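Local structure of L-hydantoinase (Arthrobacter aurescens, 1GKR) at residues Y281-P286 with K326-A331; N8-S13 with I17-I22; G177-V182 with K370-Y375; K118-L123 with M427-V432; G245-H250 with W298-N303. The protein hydrolyses the cyclic amide ring of hydantoins, preferring aryl over alkyl derivatives, as a homotetrameric dizinc enzyme whose enantioselectivity depends on the substrate. One frame throughout, in Å; residues are numbered along the deposited sequence.

Contact 1: Y281-P286 with K326-A331; sequences YMKVAP and KDVWKA
Lys283 reaches across to the 326-331 loop and gives its ammonium group to two backbone carbonyls: NZ to Ala331 O at 2.7 Å and NZ to Val328 O at 3.0 Å. The first donor lies 24° from the carbonyl plane of Ala331, whereas Val328 O is met from above its plane. That oxygen also accepts from Ala331 N at 3.1 Å, which arrives from the opposite face, so one carbonyl is gripped by two donors. With CG anti to the backbone N (chi1 -175°) and every later torsion extended, the lysine spans the gap as a straight rod. Its methylene CD passes Ala331 CB and Val328 CG2, each at 4.3 Å. A long chain with an apolar stem and a multiply donating tip suits such a buried place.

Farther out, Tyr208 of helix 205-211 makes a cation-pi contact with Lys283 and also packs on Val328. Val328 CG1 sits over the centre of the Trp329 ring, 3.6 Å above its plane, and Trp329 NE1 is bonded to Gly202 O. In this enzyme, whose family has a TIM-barrel fold, Lys283 ties together two loops, the one before helix 291-303 and the one before helix 341-350.

Contact 2: N8-S13 with I17-I22; sequences NCRLVS and ITEADI
Leu11 lays its CD2 against Ile22 CD1 at 4.1 Å, the two side chains crossing at about a right angle; a chi1 of -178° carries its CG away from its own nitrogen. With Ile17 and Cys9 it is among the residues most enclosed by the pairing of these antiparallel strands. Cys9 SG, on the same face, is 4.3 Å from Ile22 CD1, so small and branched apolar groups share this side. On the other face Ile17 splits its branches: CG2 packs against Arg10 CG, while CG1 reaches Val12 CB at 4.1 Å. Beyond the Arg10 methylenes that Ile17 packs on, Arg10 and Glu19 run side by side in a salt bridge, NH1 to OE2 at 3.2 Å, with guanidinium and carboxylate planes 31° apart.

Leu11-Thr18 and Cys9-Ala20 are hydrogen-bonded pairs; Arg10-Glu19 and Val12-Ile17 are non-hydrogen-bonded. Thr18 N gives Leu11 O a bond of 2.9 Å, answered by a weak one from Leu11 N to Thr18 O. Cys9 N donates to Ala20 O at 3.0 Å, and Ala20 N returns a bond to Cys9 O.

Where the chain turns a corner at Asn8, its N donates to Asp21 OD1 at 2.7 Å from above the carboxylate plane, and OD2 binds Thr36 OG1. An alanine at Asp21 would probably leave Asn8 N and the Thr36 hydroxyl without their partner.

The hairpin is flanked by strand 51-62, which pairs with 9-13, and by strand 28-33 beside 16-25. Helix 357-372 touches Val12 and Ile17, while Val383 of the second subunit packs on Ala20.

Contact 3: G177-V182 with K370-Y375; sequences GSVIVV and KLFGIY
Val179 and Phe372 form the close part of this buried contact. The valine sets CG1 against Phe372 CE1 at 3.9 Å, and its CB lies equally near the same ring carbon. Its other methyl, CG2, lies between Leu371 O, at 3.4 Å, and the CD1 corner of the ring. A chi1 of -178° swings CG1 away from the valine's own nitrogen and toward the ring. A beta-branched residue fits here because it suits an extended strand and fills two directions at once.

The looser part lies farther along the strand, where Val181 CG1 touches only the far corner of the ring, Phe372 CZ, at 4.1 Å. Both valines cross the phenylalanine at about a right angle, and no hydrogen bond joins the two segments. Beyond the apolar patch, partly exposed Gly373, the first residue to leave helical backbone angles, takes a positive phi (77°), easily adopted without a side chain; it forms a Schellman motif, with Gly373 N bonded to Lys370 O at 3.0 Å.

Phe372, in the last turn of helix 357-372, packs against strand 179-182, whose Val179 and Val181 also bond to the backbone of Phe146. The adjacent strand 234-237 supplies Ile236, touching both Val181 and Phe372, while helix 163-176 packs on Ile180.

Contact 4: K118-L123 with M427-V432; sequences KVDFAL and MVRGTV
A type I' beta turn, Val428 to Thr431, connects strands 418-428 and 431-435 and carries the arginine that reaches the beginning of strand 120-123. The turn is closed by Val428 N to Thr431 O and Thr431 N to Val428 O, both 3.1 Å. Gly430 fits its tight bend, since at these backbone angles a CB would collide with the carbonyl oxygen of Arg429.

Arg429 grips Asp120 side-on, a two-bond salt bridge. NE gives to Asp120 OD2 at 2.8 Å with an angle of 165° at the hydrogen, and NH2 gives to Asp120 OD1, also at 2.8 Å. Each oxygen uses its syn lone pair, and the carboxylate and guanidinium planes are only 6° apart, so the groups meet edge to edge. The arginine's bend at chi3 (-68°) helps turn the NE edge toward the acid. Val428 CG2 lies 3.9 Å from Asp120 OD1, an apolar neighbour beside the ion pair.

Asp120 is buried, but its charge has further partners: Lys378 NZ makes a salt bridge to OD2, and Gln447 N bonds to OD1. The two cationic side chains and the N-H donor would probably favour the ionised acid. Phe445 adds a cation-pi contact to Arg429, and Asp388 OD1 accepts from its backbone N. The coplanar, paired grip is the classic bidentate arginine-carboxylate salt bridge, here tying a beta-hairpin turn to a strand of the family's TIM barrel.

Contact 5: G245-H250 with W298-N303; sequences GVELIH and WEQLEN
Gln300 pushes its amide end against Val246, with OE1 3.4 Å from CB and 3.5 Å from CG2 of that valine. The two side chains approach from opposite directions, and CD of the glutamine lies 3.8 Å from Val246 CG1. The valine thus meets the amide with its branch point and both methyls. A compact valine suits this spot, where the CA atoms of Val246 and Gln300 are 7.9 Å apart.

The amide nitrogen turns to the neighbouring residue: Gln300 NE2 donates to Glu247 OE2 at 3.0 Å, bent to 137° at the hydrogen. The acceptor lies in the amide plane, but the donor stands above the carboxylate, the two planes being 86° apart. Beyond CG the glutamine is extended (chi2 -176°), which gives it the length to span the helices. NE2 also bonds to Pro243 O.

A leucine in place of Gln300 would take away the amide donor and would probably leave Pro243 O and the Glu247 carboxylate each short of a partner. An uncharged amide donor serves a carboxylate and a backbone carbonyl at once, so helices 243-254 and 291-303 are probably joined by a charge-assisted hydrogen bond without a second ionised group; the amide is buried, whereas Glu247 is partly exposed.

How the contacts relate
Contacts 1, 3 and 5 lie in the part of the chain that surrounds the two zinc ions, none of them supplying a ligand. Val181 of contact 3 comes nearest, its side chain about 8 Å from a bound zinc ion. The side chain of Lys283 in contact 1 is about 12 Å from a bound zinc ion. In contact 5 the side chain of Val246 is about 10 Å from that of His239. Contacts 2 and 4 are away from the metal site, with centres 21 Å apart. Contact 4 encloses contacts 1, 3 and 5 along the chain, and its nearest atoms come within about 5 Å of contact 3. Contacts 1 and 5 have alternating segments, while contacts 2 and 3 both reach the second subunit.

Contact 1: Y281-P286 with K326-A331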
# COMPACT_ATOMS: atom_id res chain seq x y z
N TYR A 281 15.04 34.77 11.51
CA TYR A 281 14.17 34.58 12.67
C TYR A 281 13.16 33.47 12.44
O TYR A 281 12.36 33.14 13.30
CB TYR A 281 13.47 35.90 13.00
CG TYR A 281 14.45 36.89 13.56
CD1 TYR A 281 15.03 36.68 14.81
CD2 TYR A 281 14.89 37.98 12.80
CE1 TYR A 281 16.03 37.51 15.30
CE2 TYR A 281 15.89 38.82 13.27
CZ TYR A 281 16.46 38.58 14.52
OH TYR A 281 17.46 39.39 14.99
N MET A 282 13.26 32.88 11.26
CA MET A 282 12.38 31.81 10.84
C MET A 282 13.24 30.58 10.58
O MET A 282 12.73 29.52 10.21
CB MET A 282 11.70 32.26 9.56
CG MET A 282 10.88 31.23 8.88
SD MET A 282 10.67 31.68 7.16
CE MET A 282 10.52 33.38 7.32
N LYS A 283 14.54 30.73 10.76
CA LYS A 283 15.44 29.61 10.54
C LYS A 283 15.32 28.63 11.68
O LYS A 283 15.75 28.91 12.80
CB LYS A 283 16.89 30.06 10.44
CG LYS A 283 17.81 28.93 10.08
CD LYS A 283 19.24 29.38 9.98
CE LYS A 283 20.16 28.20 9.78
NZ LYS A 283 21.57 28.64 9.81
N VAL A 284 14.74 27.47 11.39
CA VAL A 284 14.54 26.46 12.41
C VAL A 284 14.86 25.09 11.78
O VAL A 284 15.05 25.00 10.57
CB VAL A 284 13.08 26.58 12.91
CG1 VAL A 284 12.15 25.87 11.98
CG2 VAL A 284 12.97 26.10 14.34
N ALA A 285 14.96 24.04 12.58
CA ALA A 285 15.28 22.72 12.01
C ALA A 285 14.36 21.67 12.58
O ALA A 285 14.29 21.51 13.80
CB ALA A 285 16.69 22.33 12.31
N PRO A 286 13.67 20.92 11.71
CA PRO A 286 13.67 20.99 10.24
C PRO A 286 13.17 22.33 9.73
O PRO A 286 12.43 23.03 10.42
CB PRO A 286 12.71 19.88 9.82
CG PRO A 286 12.65 19.01 10.99
CD PRO A 286 12.68 19.94 12.15
N LYS A 326 22.63 38.48 6.01
CA LYS A 326 23.58 38.52 4.91
C LYS A 326 24.15 37.15 4.56
O LYS A 326 24.43 36.86 3.40
CB LYS A 326 24.72 39.49 5.26
CG LYS A 326 24.26 40.86 5.75
CD LYS A 326 25.41 41.63 6.40
CE LYS A 326 24.89 42.86 7.16
NZ LYS A 326 25.97 43.57 7.93
N ASP A 327 24.35 36.32 5.58
CA ASP A 327 24.88 34.97 5.37
C ASP A 327 24.11 34.03 6.30
O ASP A 327 24.37 33.99 7.51
CB ASP A 327 26.37 34.94 5.68
CG ASP A 327 26.98 33.56 5.51
OD1 ASP A 327 26.51 32.64 6.20
OD2 ASP A 327 27.91 33.40 4.70
N VAL A 328 23.17 33.29 5.72
CA VAL A 328 22.31 32.36 6.45
C VAL A 328 23.05 31.33 7.32
O VAL A 328 22.62 31.03 8.43
CB VAL A 328 21.38 31.60 5.46
CG1 VAL A 328 22.08 30.37 4.87
CG2 VAL A 328 20.10 31.21 6.17
N TRP A 329 24.16 30.81 6.82
CA TRP A 329 24.93 29.81 7.55
C TRP A 329 25.50 30.33 8.86
O TRP A 329 26.10 29.56 9.62
CB TRP A 329 26.07 29.27 6.68
CG TRP A 329 25.64 28.92 5.30
CD1 TRP A 329 25.94 29.60 4.15
CD2 TRP A 329 24.76 27.86 4.92
NE1 TRP A 329 25.28 29.04 3.08
CE2 TRP A 329 24.55 27.97 3.52
CE3 TRP A 329 24.11 26.84 5.62
CZ2 TRP A 329 23.73 27.09 2.82
CZ3 TRP A 329 23.30 25.96 4.92
CH2 TRP A 329 23.11 26.10 3.54
N LYS A 330 25.33 31.61 9.16
CA LYS A 330 25.89 32.15 10.40
C LYS A 330 24.84 32.49 11.45
O LYS A 330 25.14 33.13 12.46
CB LYS A 330 26.75 33.37 10.11
CG LYS A 330 27.96 33.03 9.26
CD LYS A 330 28.95 34.19 9.19
CE LYS A 330 30.10 33.86 8.21
NZ LYS A 330 30.98 35.08 7.88
N ALA A 331 23.61 32.06 11.20
CA ALA A 331 22.53 32.29 12.14
C ALA A 331 22.19 30.93 12.74
O ALA A 331 22.25 29.91 12.05
CB ALA A 331 21.34 32.88 11.41

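Contact 2: N8-S13 with I17-I22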
# COMPACT_ATOMS: atom_id res chain seq x y z
N ASN A 8 -20.42 29.57 34.59
CA ASN A 8 -20.87 29.92 33.26
C ASN A 8 -19.75 29.64 32.28
O ASN A 8 -19.36 30.50 31.49
CB ASN A 8 -21.27 31.39 33.20
CG ASN A 8 -22.30 31.73 34.24
OD1 ASN A 8 -23.31 31.04 34.37
ND2 ASN A 8 -22.05 32.79 35.01
N CYS A 9 -19.24 28.42 32.35
CA CYS A 9 -18.17 28.02 31.47
C CYS A 9 -18.75 27.29 30.29
O CYS A 9 -19.74 26.58 30.44
CB CYS A 9 -17.22 27.04 32.16
SG CYS A 9 -16.44 27.59 33.64
N ARG A 10 -18.15 27.48 29.13
CA ARG A 10 -18.56 26.74 27.95
C ARG A 10 -17.29 25.90 27.84
O ARG A 10 -16.35 26.22 27.12
CB ARG A 10 -18.75 27.67 26.76
CG ARG A 10 -19.85 27.20 25.84
CD ARG A 10 -19.97 28.07 24.61
NE ARG A 10 -20.52 29.38 24.93
CZ ARG A 10 -21.80 29.59 25.19
NH1 ARG A 10 -22.66 28.57 25.16
NH2 ARG A 10 -22.23 30.82 25.49
N LEU A 11 -17.27 24.85 28.64
CA LEU A 11 -16.16 23.92 28.79
C LEU A 11 -15.88 23.06 27.57
O LEU A 11 -16.74 22.29 27.14
CB LEU A 11 -16.47 23.07 30.01
CG LEU A 11 -15.54 22.00 30.53
CD1 LEU A 11 -14.10 22.50 30.55
CD2 LEU A 11 -16.01 21.63 31.94
N VAL A 12 -14.68 23.16 27.01
CA VAL A 12 -14.36 22.36 25.82
C VAL A 12 -13.37 21.22 26.04
O VAL A 12 -12.38 21.35 26.76
CB VAL A 12 -13.88 23.27 24.64
CG1 VAL A 12 -13.58 24.65 25.12
CG2 VAL A 12 -12.69 22.67 23.94
N SER A 13 -13.70 20.08 25.43
CA SER A 13 -12.87 18.89 25.51
C SER A 13 -12.73 18.43 24.07
O SER A 13 -13.31 19.03 23.17
CB SER A 13 -13.54 17.81 26.35
OG SER A 13 -14.68 17.29 25.69
N ILE A 17 -18.49 20.63 23.48
CA ILE A 17 -18.57 21.71 24.44
C ILE A 17 -19.73 21.43 25.39
O ILE A 17 -20.83 21.16 24.93
CB ILE A 17 -18.86 23.08 23.75
CG1 ILE A 17 -17.64 23.56 22.96
CG2 ILE A 17 -19.20 24.13 24.80
CD1 ILE A 17 -17.30 22.72 21.81
N THR A 18 -19.51 21.47 26.70
CA THR A 18 -20.62 21.28 27.62
C THR A 18 -20.71 22.49 28.54
O THR A 18 -19.71 23.02 29.00
CB THR A 18 -20.50 19.97 28.44
OG1 THR A 18 -19.26 19.94 29.14
CG2 THR A 18 -20.57 18.76 27.51
N GLU A 19 -21.93 22.95 28.79
CA GLU A 19 -22.15 24.11 29.63
C GLU A 19 -22.27 23.77 31.11
O GLU A 19 -23.23 23.13 31.51
CB GLU A 19 -23.41 24.83 29.19
CG GLU A 19 -23.34 25.29 27.76
CD GLU A 19 -24.65 25.90 27.30
OE1 GLU A 19 -25.63 25.14 27.12
OE2 GLU A 19 -24.70 27.13 27.11
N ALA A 20 -21.30 24.20 31.91
CA ALA A 20 -21.33 23.92 33.33
C ALA A 20 -20.45 24.83 34.16
O ALA A 20 -19.84 25.77 33.64
CB ALA A 20 -20.94 22.48 33.58
N ASP A 21 -20.40 24.56 35.45
CA ASP A 21 -19.57 25.32 36.37
C ASP A 21 -18.55 24.37 36.97
O ASP A 21 -18.84 23.17 37.19
CB ASP A 21 -20.41 25.93 37.49
CG ASP A 21 -21.40 26.97 37.00
OD1 ASP A 21 -21.31 27.38 35.82
OD2 ASP A 21 -22.25 27.39 37.82
N ILE A 22 -17.36 24.89 37.26
CA ILE A 22 -16.30 24.09 37.84
C ILE A 22 -16.04 24.49 39.28
O ILE A 22 -15.84 25.66 39.59
CB ILE A 22 -15.00 24.22 37.03
CG1 ILE A 22 -15.27 23.83 35.58
CG2 ILE A 22 -13.92 23.33 37.61
CD1 ILE A 22 -14.15 24.15 34.65
O HOH W 1 -17.28 19.02 27.07

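Contact 3: G177-V182 with K370-Y375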
# COMPACT_ATOMS: atom_id res chain seq x y z
N GLY A 177 9.18 1.31 29.81
CA GLY A 177 7.81 1.71 29.56
C GLY A 177 7.74 3.23 29.52
O GLY A 177 6.74 3.83 29.91
N SER A 178 8.82 3.84 29.05
CA SER A 178 8.90 5.29 28.97
C SER A 178 8.50 5.74 27.57
O SER A 178 7.83 5.01 26.85
CB SER A 178 10.32 5.74 29.29
OG SER A 178 10.43 7.15 29.30
N VAL A 179 8.92 6.94 27.20
CA VAL A 179 8.64 7.50 25.88
C VAL A 179 9.95 8.01 25.32
O VAL A 179 10.77 8.54 26.07
CB VAL A 179 7.67 8.71 25.98
CG1 VAL A 179 7.35 9.25 24.60
CG2 VAL A 179 6.42 8.30 26.70
N ILE A 180 10.17 7.86 24.02
CA ILE A 180 11.37 8.38 23.40
C ILE A 180 10.90 9.30 22.26
O ILE A 180 10.01 8.93 21.48
CB ILE A 180 12.26 7.27 22.80
CG1 ILE A 180 13.46 7.89 22.09
CG2 ILE A 180 11.48 6.44 21.82
CD1 ILE A 180 14.43 8.58 23.02
N VAL A 181 11.44 10.50 22.20
CA VAL A 181 11.08 11.41 21.13
C VAL A 181 12.39 11.62 20.40
O VAL A 181 13.45 11.57 21.02
CB VAL A 181 10.53 12.77 21.67
CG1 VAL A 181 9.40 12.51 22.63
CG2 VAL A 181 11.61 13.56 22.36
N VAL A 182 12.35 11.83 19.09
CA VAL A 182 13.59 12.03 18.35
C VAL A 182 13.46 13.18 17.38
O VAL A 182 12.36 13.56 16.99
CB VAL A 182 13.99 10.78 17.52
CG1 VAL A 182 13.91 9.55 18.35
CG2 VAL A 182 13.10 10.65 16.33
N LYS A 370 -1.66 12.50 27.69
CA LYS A 370 -1.88 11.07 27.57
C LYS A 370 -0.61 10.33 27.18
O LYS A 370 -0.21 9.41 27.88
CB LYS A 370 -2.97 10.78 26.54
CG LYS A 370 -4.38 11.04 27.05
CD LYS A 370 -5.42 10.77 25.98
CE LYS A 370 -6.81 10.83 26.54
NZ LYS A 370 -7.83 10.63 25.47
N LEU A 371 0.03 10.73 26.09
CA LEU A 371 1.25 10.04 25.65
C LEU A 371 2.34 9.94 26.72
O LEU A 371 3.06 8.95 26.76
CB LEU A 371 1.81 10.70 24.39
CG LEU A 371 0.93 10.51 23.16
CD1 LEU A 371 1.42 11.37 22.03
CD2 LEU A 371 0.93 9.05 22.75
N PHE A 372 2.46 10.93 27.59
CA PHE A 372 3.50 10.90 28.61
C PHE A 372 3.06 10.32 29.94
O PHE A 372 3.86 10.20 30.88
CB PHE A 372 4.08 12.29 28.81
CG PHE A 372 5.03 12.68 27.73
CD1 PHE A 372 6.33 12.20 27.73
CD2 PHE A 372 4.61 13.50 26.68
CE1 PHE A 372 7.21 12.54 26.69
CE2 PHE A 372 5.47 13.84 25.64
CZ PHE A 372 6.77 13.36 25.64
N GLY A 373 1.79 9.97 30.02
CA GLY A 373 1.27 9.38 31.23
C GLY A 373 1.01 10.34 32.37
O GLY A 373 1.04 9.93 33.52
N ILE A 374 0.75 11.60 32.08
CA ILE A 374 0.45 12.54 33.15
C ILE A 374 -1.01 12.94 32.99
O ILE A 374 -1.48 13.92 33.59
CB ILE A 374 1.36 13.81 33.06
CG1 ILE A 374 1.17 14.50 31.71
CG2 ILE A 374 2.81 13.42 33.20
CD1 ILE A 374 2.09 15.71 31.52
N TYR A 375 -1.73 12.13 32.21
CA TYR A 375 -3.10 12.42 31.84
C TYR A 375 -4.15 12.89 32.81
O TYR A 375 -4.19 14.08 33.13
CB TYR A 375 -3.73 11.30 31.02
CG TYR A 375 -5.14 11.65 30.57
CD1 TYR A 375 -5.40 12.83 29.86
CD2 TYR A 375 -6.22 10.83 30.89
CE1 TYR A 375 -6.71 13.17 29.49
CE2 TYR A 375 -7.52 11.16 30.52
CZ TYR A 375 -7.77 12.33 29.82
OH TYR A 375 -9.08 12.63 29.46

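Contact 4: K118-L123 with M427-V432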
# COMPACT_ATOMS: atom_id res chain seq x y z
N LYS A 118 7.44 29.15 37.08
CA LYS A 118 6.17 29.70 37.51
C LYS A 118 4.96 28.88 37.05
O LYS A 118 3.84 29.11 37.50
CB LYS A 118 6.04 31.16 37.05
CG LYS A 118 7.01 32.14 37.73
CD LYS A 118 6.50 33.57 37.54
CE LYS A 118 7.25 34.58 38.40
NZ LYS A 118 8.57 34.92 37.81
N VAL A 119 5.17 27.92 36.15
CA VAL A 119 4.09 27.04 35.72
C VAL A 119 4.59 25.63 36.06
O VAL A 119 5.76 25.46 36.39
CB VAL A 119 3.79 27.19 34.22
CG1 VAL A 119 3.28 28.60 33.94
CG2 VAL A 119 5.02 26.89 33.40
N ASP A 120 3.73 24.62 36.01
CA ASP A 120 4.20 23.28 36.37
C ASP A 120 5.09 22.67 35.29
O ASP A 120 5.07 23.11 34.13
CB ASP A 120 3.00 22.38 36.70
CG ASP A 120 2.39 22.68 38.08
OD1 ASP A 120 2.89 23.58 38.79
OD2 ASP A 120 1.41 22.01 38.45
N PHE A 121 5.86 21.65 35.65
CA PHE A 121 6.77 21.06 34.69
C PHE A 121 7.07 19.58 34.88
O PHE A 121 6.96 19.03 35.97
CB PHE A 121 8.10 21.81 34.76
CG PHE A 121 8.78 21.68 36.11
CD1 PHE A 121 8.33 22.40 37.21
CD2 PHE A 121 9.83 20.77 36.28
CE1 PHE A 121 8.90 22.21 38.48
CE2 PHE A 121 10.41 20.58 37.55
CZ PHE A 121 9.94 21.30 38.65
N ALA A 122 7.49 18.96 33.78
CA ALA A 122 7.89 17.57 33.75
C ALA A 122 9.27 17.63 33.08
O ALA A 122 9.58 18.61 32.39
CB ALA A 122 6.93 16.76 32.91
N LEU A 123 10.08 16.60 33.24
CA LEU A 123 11.40 16.62 32.64
C LEU A 123 11.79 15.45 31.77
O LEU A 123 11.42 14.30 32.04
CB LEU A 123 12.45 16.76 33.73
CG LEU A 123 12.41 18.07 34.49
CD1 LEU A 123 13.41 18.00 35.61
CD2 LEU A 123 12.73 19.23 33.56
N MET A 427 -5.01 29.64 35.07
CA MET A 427 -4.76 29.19 36.42
C MET A 427 -4.24 27.78 36.45
O MET A 427 -4.59 26.95 35.60
CB MET A 427 -6.03 29.28 37.29
CG MET A 427 -7.12 28.26 37.01
SD MET A 427 -8.23 27.98 38.47
CE MET A 427 -9.16 29.48 38.52
N VAL A 428 -3.36 27.52 37.41
CA VAL A 428 -2.84 26.17 37.57
C VAL A 428 -3.09 25.77 39.02
O VAL A 428 -2.87 26.57 39.94
CB VAL A 428 -1.33 26.03 37.16
CG1 VAL A 428 -0.84 27.32 36.60
CG2 VAL A 428 -0.50 25.54 38.33
N ARG A 429 -3.59 24.55 39.19
CA ARG A 429 -3.91 24.00 40.49
C ARG A 429 -4.77 24.95 41.34
O ARG A 429 -4.51 25.18 42.53
CB ARG A 429 -2.64 23.59 41.22
CG ARG A 429 -2.07 22.29 40.68
CD ARG A 429 -0.73 21.94 41.30
NE ARG A 429 0.32 22.85 40.88
CZ ARG A 429 0.77 23.86 41.62
NH1 ARG A 429 0.26 24.09 42.82
NH2 ARG A 429 1.72 24.66 41.14
N GLY A 430 -5.80 25.50 40.71
CA GLY A 430 -6.70 26.37 41.42
C GLY A 430 -6.27 27.80 41.70
O GLY A 430 -7.02 28.53 42.34
N THR A 431 -5.08 28.23 41.28
CA THR A 431 -4.74 29.61 41.57
C THR A 431 -4.43 30.41 40.30
O THR A 431 -3.78 29.90 39.37
CB THR A 431 -3.60 29.70 42.65
OG1 THR A 431 -2.41 30.22 42.06
CG2 THR A 431 -3.32 28.34 43.28
N VAL A 432 -4.93 31.63 40.23
CA VAL A 432 -4.71 32.45 39.04
C VAL A 432 -3.26 32.87 38.96
O VAL A 432 -2.78 33.61 39.82
CB VAL A 432 -5.59 33.71 39.06
CG1 VAL A 432 -5.40 34.50 37.77
CG2 VAL A 432 -7.04 33.32 39.22

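Contact 5: G245-H250 with W298-N303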
# COMPACT_ATOMS: atom_id res chain seq x y z
N GLY A 245 5.61 13.44 5.56
CA GLY A 245 6.14 12.82 6.75
C GLY A 245 5.01 12.49 7.70
O GLY A 245 5.00 11.45 8.36
N VAL A 246 4.04 13.40 7.77
CA VAL A 246 2.90 13.18 8.64
C VAL A 246 2.22 11.89 8.18
O VAL A 246 1.92 11.01 8.99
CB VAL A 246 1.89 14.35 8.57
CG1 VAL A 246 0.63 14.01 9.36
CG2 VAL A 246 2.52 15.60 9.13
N GLU A 247 2.02 11.77 6.87
CA GLU A 247 1.37 10.58 6.35
C GLU A 247 2.13 9.28 6.67
O GLU A 247 1.52 8.30 7.11
CB GLU A 247 1.13 10.73 4.84
CG GLU A 247 -0.35 10.69 4.46
CD GLU A 247 -0.78 11.87 3.59
OE1 GLU A 247 -0.19 12.05 2.50
OE2 GLU A 247 -1.72 12.61 4.00
N LEU A 248 3.45 9.29 6.49
CA LEU A 248 4.27 8.12 6.78
C LEU A 248 4.03 7.63 8.20
O LEU A 248 3.85 6.43 8.44
CB LEU A 248 5.75 8.47 6.61
CG LEU A 248 6.52 7.98 5.38
CD1 LEU A 248 5.63 7.90 4.17
CD2 LEU A 248 7.69 8.93 5.12
N ILE A 249 4.03 8.56 9.16
CA ILE A 249 3.82 8.21 10.56
C ILE A 249 2.40 7.74 10.78
O ILE A 249 2.16 6.72 11.45
CB ILE A 249 4.11 9.42 11.48
CG1 ILE A 249 5.59 9.79 11.39
CG2 ILE A 249 3.76 9.09 12.91
CD1 ILE A 249 5.92 11.07 12.07
N HIS A 250 1.45 8.49 10.24
CA HIS A 250 0.05 8.13 10.38
C HIS A 250 -0.20 6.71 9.87
O HIS A 250 -0.82 5.88 10.55
CB HIS A 250 -0.84 9.10 9.62
CG HIS A 250 -2.29 8.94 9.94
ND1 HIS A 250 -2.77 9.01 11.23
CD2 HIS A 250 -3.35 8.66 9.15
CE1 HIS A 250 -4.07 8.77 11.22
NE2 HIS A 250 -4.45 8.55 9.98
N TRP A 298 -2.44 21.83 7.23
CA TRP A 298 -3.64 22.30 7.91
C TRP A 298 -4.81 21.33 7.81
O TRP A 298 -5.63 21.23 8.73
CB TRP A 298 -4.06 23.66 7.39
CG TRP A 298 -3.37 24.80 8.07
CD1 TRP A 298 -2.35 25.58 7.56
CD2 TRP A 298 -3.69 25.36 9.34
NE1 TRP A 298 -2.03 26.58 8.44
CE2 TRP A 298 -2.84 26.47 9.55
CE3 TRP A 298 -4.63 25.03 10.34
CZ2 TRP A 298 -2.89 27.26 10.70
CZ3 TRP A 298 -4.68 25.80 11.49
CH2 TRP A 298 -3.81 26.91 11.66
N GLU A 299 -4.91 20.62 6.69
CA GLU A 299 -5.97 19.64 6.52
C GLU A 299 -5.70 18.46 7.45
O GLU A 299 -6.57 17.99 8.17
CB GLU A 299 -6.02 19.14 5.09
CG GLU A 299 -6.65 20.08 4.10
CD GLU A 299 -6.56 19.55 2.68
OE1 GLU A 299 -6.83 18.34 2.49
OE2 GLU A 299 -6.24 20.35 1.77
N GLN A 300 -4.46 18.00 7.43
CA GLN A 300 -4.08 16.88 8.27
C GLN A 300 -4.33 17.18 9.74
O GLN A 300 -4.72 16.29 10.50
CB GLN A 300 -2.61 16.56 8.03
CG GLN A 300 -2.29 16.30 6.58
CD GLN A 300 -0.86 15.89 6.38
OE1 GLN A 300 0.06 16.58 6.83
NE2 GLN A 300 -0.65 14.78 5.69
N LEU A 301 -4.13 18.43 10.13
CA LEU A 301 -4.32 18.83 11.51
C LEU A 301 -5.78 18.64 11.92
O LEU A 301 -6.08 17.90 12.85
CB LEU A 301 -3.93 20.29 11.70
CG LEU A 301 -3.41 20.79 13.06
CD1 LEU A 301 -3.96 22.18 13.30
CD2 LEU A 301 -3.81 19.87 14.18
N GLU A 302 -6.68 19.31 11.21
CA GLU A 302 -8.09 19.21 11.53
C GLU A 302 -8.62 17.79 11.35
O GLU A 302 -9.55 17.39 12.03
CB GLU A 302 -8.90 20.18 10.65
CG GLU A 302 -10.43 20.18 10.88
CD GLU A 302 -10.87 20.48 12.32
OE1 GLU A 302 -10.29 21.37 12.98
OE2 GLU A 302 -11.84 19.84 12.78
N ASN A 303 -8.00 17.03 10.45
CA ASN A 303 -8.45 15.68 10.21
C ASN A 303 -7.90 14.60 11.13
O ASN A 303 -8.27 13.43 11.01
CB ASN A 303 -8.20 15.31 8.75
CG ASN A 303 -9.17 16.01 7.82
OD1 ASN A 303 -10.37 16.01 8.06
ND2 ASN A 303 -8.66 16.60 6.74